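Local coordinates for protein L-lysine 6-oxidase (Marinomonas mediterranea, PDB 3WEU) that oxidises the epsilon-amino group of L-lysine with a cysteine tryptophylquinone cofactor, releasing ammonium and the hydrogen peroxide that makes it antibacterial, at residues F22-P33 against H36-V46; R57-V65 against R192-G200. One frame throughout, in Å; residues are numbered along the deposited sequence. Where two conformers were deposited one is given.

Contact 1 of 2, residues F22-P33 against H36-V46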
loop_
_atom_site.group_PDB
_atom_site.type_symbol
_atom_site.label_atom_id
_atom_site.label_comp_id
_atom_site.label_asym_id
_atom_site.label_seq_id
_atom_site.Cartn_x
_atom_site.Cartn_y
_atom_site.Cartn_z
ATOM N N PHE A 22 19.645 4.842 -33.777
ATOM C CA PHE A 22 20.358 3.765 -33.081
ATOM C C PHE A 22 21.854 3.847 -33.345
ATOM O O PHE A 22 22.299 4.472 -34.309
ATOM C CB PHE A 22 19.846 2.368 -33.461
ATOM C CG PHE A 22 19.809 2.108 -34.929
ATOM C CD1 PHE A 22 20.878 1.516 -35.583
ATOM C CD2 PHE A 22 18.694 2.453 -35.656
ATOM C CE1 PHE A 22 20.877 1.299 -36.953
ATOM C CE2 PHE A 22 18.666 2.229 -37.062
ATOM C CZ PHE A 22 19.762 1.678 -37.694
ATOM N N VAL A 23 22.606 3.137 -32.501
ATOM C CA VAL A 23 23.986 2.933 -32.698
ATOM C C VAL A 23 24.231 1.456 -33.013
ATOM O O VAL A 23 23.373 0.607 -32.775
ATOM C CB VAL A 23 24.799 3.432 -31.457
ATOM C CG1 VAL A 23 24.619 4.934 -31.283
ATOM C CG2 VAL A 23 24.373 2.796 -30.155
ATOM N N LEU A 24 25.417 1.171 -33.541
ATOM C CA LEU A 24 25.846 -0.165 -33.776
ATOM C C LEU A 24 26.803 -0.661 -32.673
ATOM O O LEU A 24 27.310 0.070 -31.795
ATOM C CB LEU A 24 26.564 -0.251 -35.131
ATOM C CG LEU A 24 25.646 0.139 -36.307
ATOM C CD1 LEU A 24 26.389 -0.003 -37.582
ATOM C CD2 LEU A 24 24.361 -0.694 -36.332
ATOM N N ASN A 25 27.049 -1.955 -32.750
ATOM C CA ASN A 25 27.689 -2.670 -31.658
ATOM C C ASN A 25 29.116 -2.264 -31.442
ATOM O O ASN A 25 29.818 -1.849 -32.363
ATOM C CB ASN A 25 27.728 -4.172 -31.924
ATOM C CG ASN A 25 28.207 -4.500 -33.303
ATOM O OD1 ASN A 25 27.459 -4.369 -34.297
ATOM N ND2 ASN A 25 29.467 -4.945 -33.403
ATOM N N PRO A 26 29.560 -2.399 -30.212
ATOM C CA PRO A 26 30.976 -2.266 -29.906
ATOM C C PRO A 26 31.729 -3.291 -30.739
ATOM O O PRO A 26 31.172 -4.331 -31.045
ATOM C CB PRO A 26 31.051 -2.717 -28.465
ATOM C CG PRO A 26 29.720 -2.331 -27.853
ATOM C CD PRO A 26 28.738 -2.575 -28.990
ATOM N N MET A 27 32.983 -3.011 -31.013
ATOM C CA MET A 27 33.814 -3.836 -31.843
ATOM C C MET A 27 34.936 -4.456 -31.059
ATOM O O MET A 27 35.751 -5.175 -31.600
ATOM C CB MET A 27 34.336 -3.045 -33.027
ATOM C CG MET A 27 33.126 -2.667 -33.907
ATOM S SD MET A 27 33.542 -1.580 -35.307
ATOM C CE MET A 27 33.922 -2.923 -36.459
ATOM N N GLU A 28 34.932 -4.256 -29.749
ATOM C CA GLU A 28 35.887 -4.895 -28.904
ATOM C C GLU A 28 35.355 -4.840 -27.482
ATOM O O GLU A 28 34.381 -4.137 -27.188
ATOM C CB GLU A 28 37.247 -4.166 -28.973
ATOM C CG GLU A 28 37.233 -2.776 -28.414
ATOM C CD GLU A 28 38.543 -1.988 -28.659
ATOM O OE1 GLU A 28 39.629 -2.550 -28.659
ATOM O OE2 GLU A 28 38.496 -0.780 -28.749
ATOM N N ILE A 29 35.988 -5.604 -26.619
ATOM C CA ILE A 29 35.652 -5.607 -25.163
ATOM C C ILE A 29 36.019 -4.256 -24.583
ATOM O O ILE A 29 37.115 -3.760 -24.748
ATOM C CB ILE A 29 36.339 -6.739 -24.431
ATOM C CG1 ILE A 29 35.921 -8.092 -25.015
ATOM C CG2 ILE A 29 36.054 -6.686 -22.945
ATOM C CD1 ILE A 29 36.381 -9.240 -24.171
ATOM N N GLY A 30 35.048 -3.588 -23.985
ATOM C CA GLY A 30 35.302 -2.249 -23.413
ATOM C C GLY A 30 35.190 -1.141 -24.473
ATOM O O GLY A 30 35.497 -0.011 -24.192
ATOM N N GLY A 31 34.735 -1.516 -25.676
ATOM C CA GLY A 31 34.641 -0.611 -26.777
ATOM C C GLY A 31 33.372 0.184 -26.750
ATOM O O GLY A 31 32.309 -0.321 -26.311
ATOM N N LEU A 32 33.430 1.422 -27.233
ATOM C CA LEU A 32 32.207 2.193 -27.407
ATOM C C LEU A 32 31.373 1.650 -28.582
ATOM O O LEU A 32 31.915 1.113 -29.506
ATOM C CB LEU A 32 32.537 3.662 -27.640
ATOM C CG LEU A 32 33.081 4.473 -26.479
ATOM C CD1 LEU A 32 33.546 5.872 -26.913
ATOM C CD2 LEU A 32 32.049 4.681 -25.400
ATOM N N PRO A 33 30.072 1.761 -28.535
ATOM C CA PRO A 33 29.235 1.518 -29.717
ATOM C C PRO A 33 29.440 2.633 -30.749
ATOM O O PRO A 33 30.100 3.639 -30.468
ATOM C CB PRO A 33 27.821 1.553 -29.163
ATOM C CG PRO A 33 27.938 2.510 -28.035
ATOM C CD PRO A 33 29.287 2.259 -27.417
ATOM N N HIS A 36 26.716 5.403 -37.322
ATOM C CA HIS A 36 26.767 4.781 -38.607
ATOM C C HIS A 36 26.374 5.747 -39.726
ATOM O O HIS A 36 25.751 6.762 -39.453
ATOM C CB HIS A 36 25.828 3.556 -38.600
ATOM C CG HIS A 36 24.410 3.924 -38.385
ATOM N ND1 HIS A 36 23.609 4.408 -39.400
ATOM C CD2 HIS A 36 23.640 3.905 -37.271
ATOM C CE1 HIS A 36 22.425 4.716 -38.911
ATOM N NE2 HIS A 36 22.421 4.437 -37.615
ATOM N N ASP A 37 26.670 5.354 -40.962
ATOM C CA ASP A 37 26.286 6.150 -42.178
ATOM C C ASP A 37 24.966 5.655 -42.740
ATOM O O ASP A 37 24.385 4.790 -42.180
ATOM C CB ASP A 37 27.322 6.093 -43.273
ATOM C CG ASP A 37 27.569 4.722 -43.812
ATOM O OD1 ASP A 37 26.774 3.762 -43.760
ATOM O OD2 ASP A 37 28.657 4.597 -44.308
ATOM N N VAL A 38 24.504 6.215 -43.868
ATOM C CA VAL A 38 23.185 5.852 -44.386
ATOM C C VAL A 38 23.073 4.450 -44.907
ATOM O O VAL A 38 21.961 3.960 -45.003
ATOM C CB VAL A 38 22.717 6.838 -45.502
ATOM C CG1 VAL A 38 22.577 8.213 -44.863
ATOM C CG2 VAL A 38 23.664 6.801 -46.660
ATOM N N ASP A 39 24.233 3.847 -45.205
ATOM C CA ASP A 39 24.354 2.453 -45.571
ATOM C C ASP A 39 24.390 1.506 -44.353
ATOM O O ASP A 39 24.532 0.302 -44.555
ATOM C CB ASP A 39 25.638 2.211 -46.362
ATOM C CG ASP A 39 25.625 2.885 -47.757
ATOM O OD1 ASP A 39 24.539 3.147 -48.249
ATOM O OD2 ASP A 39 26.714 3.086 -48.325
ATOM N N LEU A 40 24.319 2.075 -43.139
ATOM C CA LEU A 40 24.362 1.344 -41.882
ATOM C C LEU A 40 25.727 0.629 -41.656
ATOM O O LEU A 40 25.788 -0.407 -40.990
ATOM C CB LEU A 40 23.239 0.330 -41.812
ATOM C CG LEU A 40 21.866 0.765 -41.369
ATOM C CD1 LEU A 40 21.521 2.242 -41.426
ATOM C CD2 LEU A 40 20.746 -0.184 -41.771
ATOM N N LYS A 41 26.807 1.232 -42.140
ATOM C CA LYS A 41 28.144 0.856 -41.783
ATOM C C LYS A 41 28.661 1.743 -40.642
ATOM O O LYS A 41 28.365 2.926 -40.607
ATOM C CB LYS A 41 29.039 0.980 -42.962
ATOM C CG LYS A 41 28.403 0.092 -44.044
ATOM C CD LYS A 41 29.207 0.095 -45.289
ATOM C CE LYS A 41 28.529 -0.896 -46.253
ATOM N NZ LYS A 41 29.676 -1.301 -47.054
ATOM N N PRO A 42 29.378 1.134 -39.711
ATOM C CA PRO A 42 29.871 1.861 -38.552
ATOM C C PRO A 42 30.834 2.940 -39.002
ATOM O O PRO A 42 31.615 2.708 -39.946
ATOM C CB PRO A 42 30.594 0.802 -37.739
ATOM C CG PRO A 42 30.657 -0.425 -38.585
ATOM C CD PRO A 42 29.731 -0.292 -39.700
ATOM N N THR A 43 30.762 4.113 -38.400
ATOM C CA THR A 43 31.655 5.188 -38.748
ATOM C C THR A 43 32.588 5.492 -37.556
ATOM O O THR A 43 33.640 4.921 -37.467
ATOM C CB THR A 43 30.870 6.410 -39.203
ATOM O OG1 THR A 43 29.848 6.744 -38.271
ATOM C CG2 THR A 43 30.201 6.126 -40.626
ATOM N N THR A 44 32.181 6.421 -36.747
ATOM C CA THR A 44 32.902 6.917 -35.581
ATOM C C THR A 44 32.240 6.333 -34.373
ATOM O O THR A 44 31.085 5.913 -34.443
ATOM C CB THR A 44 32.788 8.446 -35.412
ATOM O OG1 THR A 44 31.445 8.836 -35.014
ATOM C CG2 THR A 44 33.116 9.171 -36.600
ATOM N N THR A 45 32.924 6.352 -33.241
ATOM C CA THR A 45 32.263 5.974 -32.003
ATOM C C THR A 45 31.179 6.960 -31.651
ATOM O O THR A 45 31.112 8.129 -32.138
ATOM C CB THR A 45 33.248 5.831 -30.863
ATOM O OG1 THR A 45 34.071 6.966 -30.877
ATOM C CG2 THR A 45 34.087 4.648 -31.100
ATOM N N VAL A 46 30.268 6.487 -30.826
ATOM C CA VAL A 46 29.075 7.230 -30.426
ATOM C C VAL A 46 29.392 8.634 -29.942
ATOM O O VAL A 46 30.325 8.848 -29.163
ATOM C CB VAL A 46 28.341 6.471 -29.310
ATOM C CG1 VAL A 46 29.230 6.361 -28.094
ATOM C CG2 VAL A 46 27.041 7.160 -28.896
HETATM O O HOH W 1 20.161 5.561 -36.477
#
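Phe22 and His36 form an offset stack, with ring centroids 4.7 Å apart and planes 21° from parallel. The imidazole is shifted toward the rim of the phenyl face, and its NE2 comes 3.6 Å from Phe22 CE1. In Phe22, CG sits between the backbone N and the carbonyl carbon (chi1 53°), and His36 takes the same setting; with these torsions the rings meet across the contact. Water 1 lies in the imidazole plane and ties His36 NE2 to Phe22 N. The other ring nitrogen is held too. His36 ND1 donates an almost straight bond to Asp37 O (2.9 Å, 177°), with the acceptor in the ring plane. Together these bonds should limit rotation of the imidazole. Leu24 packs beside the stack through one methyl. Its CD1 lies 3.7 Å from His36 CB and 4.0 Å from Pro42 CD.

A second cluster forms where the chain comes back at Pro33. Val46 N donates to Pro33 O (2.9 Å), and Val46 CG1 rests 4.1 Å from Pro33 CG. Leu32 lays its CB against Thr45 CG2, while Val46 CG2 meets Val23 CG1.

The turn that brings Leu40 CD1 near Phe22 CZ is type I, from Asp37 to Leu40. Asp37 O closes it by accepting from Leu40 N, and takes His36 ND1 from the opposite face of its carbonyl plane. Asp37 OD1 accepts from Lys41 N. Strand 34-36 joins the two segments and bonds to Leu24 and Thr43. Strand 22-24 also pairs in parallel with strand 58-66, and Leu24 and Leu40 touch Ile194 of strand 193-196.

Contact 2 of 2, residues R57-V65 against R192-G200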
loop_
_atom_site.group_PDB
_atom_site.type_symbol
_atom_site.label_atom_id
_atom_site.label_comp_id
_atom_site.label_asym_id
_atom_site.label_seq_id
_atom_site.Cartn_x
_atom_site.Cartn_y
_atom_site.Cartn_z
ATOM N N ARG A 57 19.217 5.745 -27.070
ATOM C CA ARG A 57 19.277 5.081 -28.379
ATOM C C ARG A 57 19.496 3.601 -28.280
ATOM O O ARG A 57 20.370 3.142 -27.547
ATOM C CB ARG A 57 20.398 5.689 -29.220
ATOM C CG ARG A 57 20.149 7.193 -29.407
ATOM C CD ARG A 57 21.361 7.871 -29.920
ATOM N NE ARG A 57 21.646 7.532 -31.293
ATOM C CZ ARG A 57 22.816 7.792 -31.867
ATOM N NH1 ARG A 57 23.794 8.387 -31.195
ATOM N NH2 ARG A 57 22.994 7.494 -33.121
ATOM N N ARG A 58 18.716 2.814 -29.045
ATOM C CA ARG A 58 19.004 1.383 -29.122
ATOM C C ARG A 58 20.389 1.125 -29.680
ATOM O O ARG A 58 20.912 1.897 -30.486
ATOM C CB ARG A 58 18.008 0.607 -29.983
ATOM C CG ARG A 58 16.628 0.504 -29.371
ATOM C CD ARG A 58 15.749 -0.425 -30.187
ATOM N NE ARG A 58 15.492 0.105 -31.527
ATOM C CZ ARG A 58 14.712 -0.504 -32.419
ATOM N NH1 ARG A 58 14.168 -1.697 -32.136
ATOM N NH2 ARG A 58 14.541 0.049 -33.605
ATOM N N GLN A 59 21.018 0.051 -29.201
ATOM C CA GLN A 59 22.239 -0.492 -29.787
ATOM C C GLN A 59 21.871 -1.737 -30.529
ATOM O O GLN A 59 21.269 -2.658 -29.962
ATOM C CB GLN A 59 23.246 -0.899 -28.726
ATOM C CG GLN A 59 24.480 -1.680 -29.166
ATOM C CD GLN A 59 25.447 -1.853 -27.968
ATOM O OE1 GLN A 59 25.842 -0.879 -27.406
ATOM N NE2 GLN A 59 25.652 -2.995 -27.529
ATOM N N GLY A 60 22.312 -1.796 -31.772
ATOM C CA GLY A 60 22.064 -2.942 -32.614
ATOM C C GLY A 60 23.255 -3.777 -32.818
ATOM O O GLY A 60 24.382 -3.271 -32.706
ATOM N N GLN A 61 23.054 -5.092 -33.023
ATOM C CA GLN A 61 24.144 -6.000 -33.379
ATOM C C GLN A 61 24.195 -6.285 -34.851
ATOM O O GLN A 61 23.219 -6.792 -35.406
ATOM C CB GLN A 61 24.007 -7.310 -32.643
ATOM C CG GLN A 61 25.033 -8.345 -32.985
ATOM C CD GLN A 61 26.335 -8.074 -32.265
ATOM O OE1 GLN A 61 26.406 -8.150 -31.048
ATOM N NE2 GLN A 61 27.357 -7.776 -33.010
ATOM N N VAL A 62 25.363 -6.056 -35.453
ATOM C CA VAL A 62 25.661 -6.529 -36.822
ATOM C C VAL A 62 26.116 -7.954 -36.755
ATOM O O VAL A 62 26.957 -8.312 -35.916
ATOM C CB VAL A 62 26.757 -5.678 -37.479
ATOM C CG1 VAL A 62 27.168 -6.200 -38.846
ATOM C CG2 VAL A 62 26.305 -4.233 -37.564
ATOM N N PHE A 63 25.559 -8.797 -37.617
ATOM C CA PHE A 63 26.059 -10.131 -37.812
ATOM C C PHE A 63 26.578 -10.258 -39.236
ATOM O O PHE A 63 26.007 -9.658 -40.176
ATOM C CB PHE A 63 24.969 -11.192 -37.649
ATOM C CG PHE A 63 24.420 -11.367 -36.261
ATOM C CD1 PHE A 63 23.437 -10.570 -35.811
ATOM C CD2 PHE A 63 24.810 -12.462 -35.471
ATOM C CE1 PHE A 63 22.888 -10.751 -34.551
ATOM C CE2 PHE A 63 24.239 -12.680 -34.208
ATOM C CZ PHE A 63 23.267 -11.829 -33.740
ATOM N N LYS A 64 27.633 -11.034 -39.382
ATOM C CA LYS A 64 28.349 -11.273 -40.661
ATOM C C LYS A 64 28.426 -12.786 -40.843
ATOM O O LYS A 64 28.410 -13.553 -39.857
ATOM C CB LYS A 64 29.700 -10.705 -40.609
ATOM C CG LYS A 64 29.672 -9.183 -40.475
ATOM C CD LYS A 64 31.088 -8.599 -40.544
ATOM C CE LYS A 64 31.063 -7.131 -40.147
ATOM N NZ LYS A 64 32.440 -6.538 -40.207
ATOM N N VAL A 65 28.414 -13.213 -42.101
ATOM C CA VAL A 65 28.495 -14.642 -42.417
ATOM C C VAL A 65 29.731 -14.811 -43.271
ATOM O O VAL A 65 30.091 -13.931 -44.090
ATOM C CB VAL A 65 27.193 -15.166 -43.064
ATOM C CG1 VAL A 65 26.854 -14.321 -44.279
ATOM C CG2 VAL A 65 27.285 -16.648 -43.434
ATOM N N ARG A 192 24.047 -7.466 -44.706
ATOM C CA ARG A 192 24.361 -7.936 -43.368
ATOM C C ARG A 192 23.183 -7.697 -42.486
ATOM O O ARG A 192 22.434 -6.704 -42.650
ATOM C CB ARG A 192 25.598 -7.194 -42.744
ATOM C CG ARG A 192 26.899 -7.344 -43.519
ATOM C CD ARG A 192 28.016 -6.469 -42.912
ATOM N NE ARG A 192 29.203 -6.559 -43.705
ATOM C CZ ARG A 192 29.466 -5.733 -44.706
ATOM N NH1 ARG A 192 28.697 -4.679 -44.926
ATOM N NH2 ARG A 192 30.577 -5.917 -45.388
ATOM N N LEU A 193 23.023 -8.571 -41.491
ATOM C CA LEU A 193 21.940 -8.416 -40.524
ATOM C C LEU A 193 22.269 -7.445 -39.395
ATOM O O LEU A 193 23.396 -7.454 -38.883
ATOM C CB LEU A 193 21.643 -9.780 -39.928
ATOM C CG LEU A 193 20.683 -9.811 -38.742
ATOM C CD1 LEU A 193 19.300 -9.419 -39.138
ATOM C CD2 LEU A 193 20.608 -11.217 -38.067
ATOM N N ILE A 194 21.313 -6.646 -39.008
ATOM C CA ILE A 194 21.374 -5.835 -37.788
ATOM C C ILE A 194 20.183 -6.153 -36.983
ATOM O O ILE A 194 19.049 -6.016 -37.452
ATOM C CB ILE A 194 21.392 -4.299 -38.114
ATOM C CG1 ILE A 194 22.681 -3.964 -38.803
ATOM C CG2 ILE A 194 21.231 -3.443 -36.845
ATOM C CD1 ILE A 194 22.692 -2.647 -39.580
ATOM N N VAL A 195 20.383 -6.621 -35.758
ATOM C CA VAL A 195 19.261 -6.819 -34.882
ATOM C C VAL A 195 19.202 -5.773 -33.804
ATOM O O VAL A 195 20.192 -5.516 -33.146
ATOM C CB VAL A 195 19.349 -8.176 -34.174
ATOM C CG1 VAL A 195 18.116 -8.387 -33.276
ATOM C CG2 VAL A 195 19.535 -9.299 -35.187
ATOM N N LEU A 196 18.061 -5.127 -33.683
ATOM C CA LEU A 196 17.781 -4.183 -32.668
ATOM C C LEU A 196 16.700 -4.808 -31.816
ATOM O O LEU A 196 15.768 -5.478 -32.345
ATOM C CB LEU A 196 17.311 -2.883 -33.296
ATOM C CG LEU A 196 18.350 -2.136 -34.129
ATOM C CD1 LEU A 196 17.756 -1.325 -35.244
ATOM C CD2 LEU A 196 19.059 -1.148 -33.251
ATOM N N GLY A 197 16.812 -4.618 -30.510
ATOM C CA GLY A 197 15.920 -5.216 -29.529
ATOM C C GLY A 197 14.843 -4.262 -29.089
ATOM O O GLY A 197 14.493 -3.334 -29.786
ATOM N N GLY A 198 14.353 -4.493 -27.889
ATOM C CA GLY A 198 13.266 -3.727 -27.294
ATOM C C GLY A 198 13.498 -2.257 -27.048
ATOM O O GLY A 198 14.622 -1.681 -27.213
ATOM N N TYR A 199 12.405 -1.669 -26.601
ATOM C CA TYR A 199 12.273 -0.281 -26.405
ATOM C C TYR A 199 12.270 0.150 -24.942
ATOM O O TYR A 199 12.202 1.357 -24.677
ATOM C CB TYR A 199 11.005 0.186 -27.088
ATOM C CG TYR A 199 11.028 0.035 -28.567
ATOM C CD1 TYR A 199 10.500 -1.123 -29.185
ATOM C CD2 TYR A 199 11.691 0.971 -29.367
ATOM C CE1 TYR A 199 10.548 -1.266 -30.573
ATOM C CE2 TYR A 199 11.771 0.821 -30.746
ATOM C CZ TYR A 199 11.203 -0.287 -31.348
ATOM O OH TYR A 199 11.244 -0.403 -32.700
ATOM N N GLY A 200 12.395 -0.811 -24.034
ATOM C CA GLY A 200 12.340 -0.578 -22.616
ATOM C C GLY A 200 10.966 -0.694 -21.963
ATOM O O GLY A 200 10.784 -0.318 -20.786
HETATM O O HOH W 2 18.712 -2.614 -29.638
#
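Arg58 reaches over to the end of strand 193-196 and is clasped there on three sides. Its chain bends at chi3 (-65°), which brings the guanidinium back across Leu196. Leu196 CB lies over the centre of one face, 3.6 Å from Arg58 CZ. The Tyr199 ring covers the opposite face, with CE2 over the centre and the two planes 27° apart. At the edge, Arg58 NH1 donates to Gly197 O (2.9 Å, 166°), a bond that lies in both the guanidinium and the carbonyl plane. Thr19 O and Thr184 OG1 take further guanidinium hydrogens, so this buried charge is well supplied with acceptors. Tyr199 OH is itself bonded to Glu152 and Thr19, which helps hold the ring over the guanidinium.

Phe63 carries the apolar side of the pairing. It lies alongside Leu193, pointing the same way, with CD1 3.7 Å from Leu193 CD2. Its CE1 meets Val195 CG2 at the same distance. Trp85 of strand 80-91 packs on both Phe63 and Leu193.

Leu196 also places CD2 3.6 Å from Gly60 CA, where no side chain intervenes. Water 2 bridges Gln59 O and Gly197 N just past the regular pairing.

The backbone between is an antiparallel ladder. Gln61 pairs with Val195 and Phe63 with Leu193 as hydrogen-bonded pairs, though the Leu193 N to Phe63 O bond is weak. Val62 and Ile194 form the non-hydrogen-bonded pair between them. This is antiparallel beta-sheet geometry, here within the N-terminal domain of the LodA family.

Both contacts are largely buried and share one sheet of the N-terminal region. Strand 22-24 of contact 1 runs parallel to strand 58-66 of contact 2; Val23 O lies 2.8 Å from Gly60 N, a probable hydrogen bond. Contact 1 is local, its segments being separated by two residues, and has some exposed parts at its turns. It relies on ring stacking, a water and methyl packing, with one clear direct hydrogen bond between the segments. Contact 2 joins strands more than a hundred residues apart. It depends on a backbone ladder and a sandwiched arginine. Leu196 and Ile194 meet Phe22 and Leu24, so side chains of the two contacts also meet beside the paired strands.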